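Local coordinates for transcriptional repressor (Vibrio fischeri, PDB 3KV1), which probably represses transcription as a SorC-family DNA-binding regulator whose sugar-binding domain, the part crystallised here, is thought to sense a carbohydrate effector, at residues Q14-K19 with A258-A263. Residues are numbered along the deposited sequence; the frame is centred on the assembly and turned at random.
Sequences QKLVEK and ALLNLA
Leu16 and Leu260 mark the closest backbone approach of the helical segments 14-19 and 258-263, whose axes come within 10.5 Å and run in the same general sense at 43°, a spacing wide enough for side chains to fill. Leu260 does most of the filling. Its CD2 meets Leu16 CD2 at 3.8 Å, the two side chains crossing at about a right angle, while CD1 lies 3.9 Å from Lys15 CB. A forked leucine suits this place because its two methyls can spread over several neighbours, CD1 toward Lys15 and CD2 between Leu16 and the lysines. Leu260 also touches Leu12, one turn before Leu16. Leu16 CD2 extends more loosely to Leu259 CB at 4.3 Å, and the same residue packs on Ala25 and Ile27 of strand 24-28. That packing on the strand is helix-on-sheet layering, consistent with a Rossmann-like alpha/beta domain: strands 24-28 and 248-252 pair in parallel, and the helices preceding the one and following the other, near the two ends of the chain, pack together. Leu259, unlike the partly exposed Leu260, is buried, against Ile237, Met238 and Leu241 of helix 234-242 and against Phe20. Toward the surface lysines take over, their methylene chains greasy and their ammonium groups able to meet water. Lys15 also offers CD to Leu260 CD1, then its extended chain carries NZ away. Lys19, with CG anti to the backbone N (chi1 -163°) and the chain bent at chi2, lays CE 3.5 Å from Ala263 CB; the small alanine, also touching Phe20 and Met238, lets the lysine methylenes lie close against its methyl.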
ATOM      1  N   GLN A  14     -15.469 -34.519  -8.620  1.00 40.48           N
ATOM      2  CA  GLN A  14     -15.095 -35.700  -7.860  1.00 42.64           C
ATOM      3  C   GLN A  14     -13.827 -36.331  -8.430  1.00 35.33           C
ATOM      4  O   GLN A  14     -12.926 -36.698  -7.675  1.00 34.08           O
ATOM      5  CB  GLN A  14     -16.251 -36.705  -7.842  1.00 56.05           C
ATOM      6  CG  GLN A  14     -17.566 -36.069  -7.414  1.00 66.08           C
ATOM      7  CD  GLN A  14     -18.734 -37.043  -7.428  1.00 81.78           C
ATOM      8  OE1 GLN A  14     -18.545 -38.263  -7.431  1.00 88.90           O
ATOM      9  NE2 GLN A  14     -19.953 -36.505  -7.438  1.00 82.54           N
ATOM     10  N   LYS A  15     -13.745 -36.435  -9.762  1.00 34.73           N
ATOM     11  CA  LYS A  15     -12.564 -36.998 -10.403  1.00 34.72           C
ATOM     12  C   LYS A  15     -11.332 -36.142 -10.163  1.00 30.35           C
ATOM     13  O   LYS A  15     -10.236 -36.674  -9.919  1.00 31.40           O
ATOM     14  CB  LYS A  15     -12.789 -37.199 -11.906  1.00 32.30           C
ATOM     15  CG  LYS A  15     -13.753 -38.356 -12.237  1.00 39.53           C
ATOM     16  CD  LYS A  15     -14.098 -38.385 -13.740  1.00 41.59           C
ATOM     17  CE  LYS A  15     -15.109 -39.484 -14.081  1.00 52.79           C
ATOM     18  NZ  LYS A  15     -15.474 -39.446 -15.531  1.00 58.06           N
ATOM     19  N   LEU A  16     -11.501 -34.819 -10.248  1.00 28.45           N
ATOM     20  CA  LEU A  16     -10.389 -33.901  -9.987  1.00 27.17           C
ATOM     21  C   LEU A  16      -9.874 -33.989  -8.542  1.00 28.48           C
ATOM     22  O   LEU A  16      -8.672 -34.028  -8.292  1.00 29.27           O
ATOM     23  CB  LEU A  16     -10.810 -32.457 -10.266  1.00 28.42           C
ATOM     24  CG  LEU A  16     -10.919 -32.067 -11.737  1.00 32.50           C
ATOM     25  CD1 LEU A  16     -11.361 -30.619 -11.838  1.00 36.58           C
ATOM     26  CD2 LEU A  16      -9.557 -32.283 -12.434  1.00 27.52           C
ATOM     27  N   VAL A  17     -10.806 -34.006  -7.598  1.00 25.13           N
ATOM     28  CA  VAL A  17     -10.478 -34.108  -6.194  1.00 28.05           C
ATOM     29  C   VAL A  17      -9.684 -35.376  -5.946  1.00 30.61           C
ATOM     30  O   VAL A  17      -8.641 -35.346  -5.294  1.00 32.60           O
ATOM     31  CB  VAL A  17     -11.751 -34.078  -5.327  1.00 32.15           C
ATOM     32  CG1 VAL A  17     -11.478 -34.631  -3.909  1.00 30.25           C
ATOM     33  CG2 VAL A  17     -12.314 -32.649  -5.270  1.00 30.93           C
ATOM     34  N   GLU A  18     -10.149 -36.482  -6.516  1.00 30.53           N
ATOM     35  CA  GLU A  18      -9.484 -37.755  -6.316  1.00 35.87           C
ATOM     36  C   GLU A  18      -8.121 -37.761  -6.981  1.00 37.74           C
ATOM     37  O   GLU A  18      -7.137 -38.186  -6.395  1.00 40.41           O
ATOM     38  CB  GLU A  18     -10.344 -38.888  -6.878  1.00 43.11           C
ATOM     39  CG  GLU A  18     -10.358 -40.114  -6.001  1.00 61.91           C
ATOM     40  CD  GLU A  18     -10.963 -41.319  -6.696  1.00 79.04           C
ATOM     41  OE1 GLU A  18     -11.345 -41.201  -7.886  1.00 81.15           O
ATOM     42  OE2 GLU A  18     -11.049 -42.389  -6.050  1.00 88.22           O
ATOM     43  N   LYS A  19      -8.065 -37.274  -8.215  1.00 34.76           N
ATOM     44  CA  LYS A  19      -6.842 -37.356  -8.991  1.00 36.39           C
ATOM     45  C   LYS A  19      -5.729 -36.447  -8.464  1.00 37.19           C
ATOM     46  O   LYS A  19      -4.556 -36.823  -8.510  1.00 38.00           O
ATOM     47  CB  LYS A  19      -7.141 -37.044 -10.472  1.00 32.37           C
ATOM     48  CG  LYS A  19      -6.058 -37.478 -11.439  1.00 38.26           C
ATOM     49  CD  LYS A  19      -6.025 -39.001 -11.504  1.00 47.23           C
ATOM     50  CE  LYS A  19      -5.141 -39.500 -12.629  1.00 60.98           C
ATOM     51  NZ  LYS A  19      -4.757 -40.931 -12.443  1.00 67.88           N
ATOM     52  N   ALA A 258      -9.288 -31.352 -19.794  1.00 25.07           N
ATOM     53  CA  ALA A 258      -7.883 -31.352 -20.235  1.00 30.42           C
ATOM     54  C   ALA A 258      -6.949 -31.967 -19.185  1.00 25.08           C
ATOM     55  O   ALA A 258      -6.055 -32.760 -19.538  1.00 27.06           O
ATOM     56  CB  ALA A 258      -7.410 -29.921 -20.569  1.00 31.00           C
ATOM     57  N   LEU A 259      -7.164 -31.587 -17.923  1.00 22.55           N
ATOM     58  CA  LEU A 259      -6.349 -32.043 -16.783  1.00 22.18           C
ATOM     59  C   LEU A 259      -6.497 -33.544 -16.585  1.00 26.80           C
ATOM     60  O   LEU A 259      -5.503 -34.242 -16.347  1.00 28.23           O
ATOM     61  CB  LEU A 259      -6.774 -31.335 -15.509  1.00 24.67           C
ATOM     62  CG  LEU A 259      -6.469 -29.826 -15.538  1.00 24.46           C
ATOM     63  CD1 LEU A 259      -7.110 -29.165 -14.345  1.00 25.86           C
ATOM     64  CD2 LEU A 259      -4.968 -29.576 -15.599  1.00 27.73           C
ATOM     65  N   LEU A 260      -7.739 -34.037 -16.677  1.00 25.35           N
ATOM     66  CA  LEU A 260      -7.995 -35.467 -16.495  1.00 31.21           C
ATOM     67  C   LEU A 260      -7.391 -36.272 -17.633  1.00 36.60           C
ATOM     68  O   LEU A 260      -6.873 -37.374 -17.424  1.00 38.21           O
ATOM     69  CB  LEU A 260      -9.492 -35.758 -16.347  1.00 29.85           C
ATOM     70  CG  LEU A 260     -10.080 -35.158 -15.065  1.00 32.27           C
ATOM     71  CD1 LEU A 260     -11.604 -35.296 -15.085  1.00 36.78           C
ATOM     72  CD2 LEU A 260      -9.469 -35.836 -13.838  1.00 31.68           C
ATOM     73  N   ASN A 261      -7.486 -35.739 -18.850  1.00 29.42           N
ATOM     74  CA  ASN A 261      -6.825 -36.354 -19.985  1.00 27.58           C
ATOM     75  C   ASN A 261      -5.312 -36.391 -19.845  1.00 32.81           C
ATOM     76  O   ASN A 261      -4.690 -37.424 -20.092  1.00 34.00           O
ATOM     77  CB  ASN A 261      -7.211 -35.621 -21.271  1.00 28.81           C
ATOM     78  CG  ASN A 261      -6.765 -36.352 -22.510  1.00 37.87           C
ATOM     79  OD1 ASN A 261      -7.194 -37.492 -22.768  1.00 37.24           O
ATOM     80  ND2 ASN A 261      -5.938 -35.690 -23.317  1.00 41.25           N
ATOM     81  N   LEU A 262      -4.715 -35.267 -19.440  1.00 27.41           N
ATOM     82  CA  LEU A 262      -3.265 -35.205 -19.280  1.00 28.06           C
ATOM     83  C   LEU A 262      -2.803 -36.199 -18.196  1.00 36.87           C
ATOM     84  O   LEU A 262      -1.768 -36.855 -18.336  1.00 38.94           O
ATOM     85  CB  LEU A 262      -2.839 -33.785 -18.852  1.00 32.03           C
ATOM     86  CG  LEU A 262      -2.977 -32.706 -19.931  1.00 38.36           C
ATOM     87  CD1 LEU A 262      -2.702 -31.290 -19.367  1.00 34.40           C
ATOM     88  CD2 LEU A 262      -2.036 -33.042 -21.094  1.00 39.61           C
ATOM     89  N   ALA A 263      -3.563 -36.292 -17.105  1.00 32.02           N
ATOM     90  CA  ALA A 263      -3.210 -37.196 -16.008  1.00 37.06           C
ATOM     91  C   ALA A 263      -3.352 -38.671 -16.390  1.00 42.56           C
ATOM     92  O   ALA A 263      -2.490 -39.492 -16.057  1.00 41.76           O
ATOM     93  CB  ALA A 263      -4.048 -36.872 -14.749  1.00 34.50           C
TER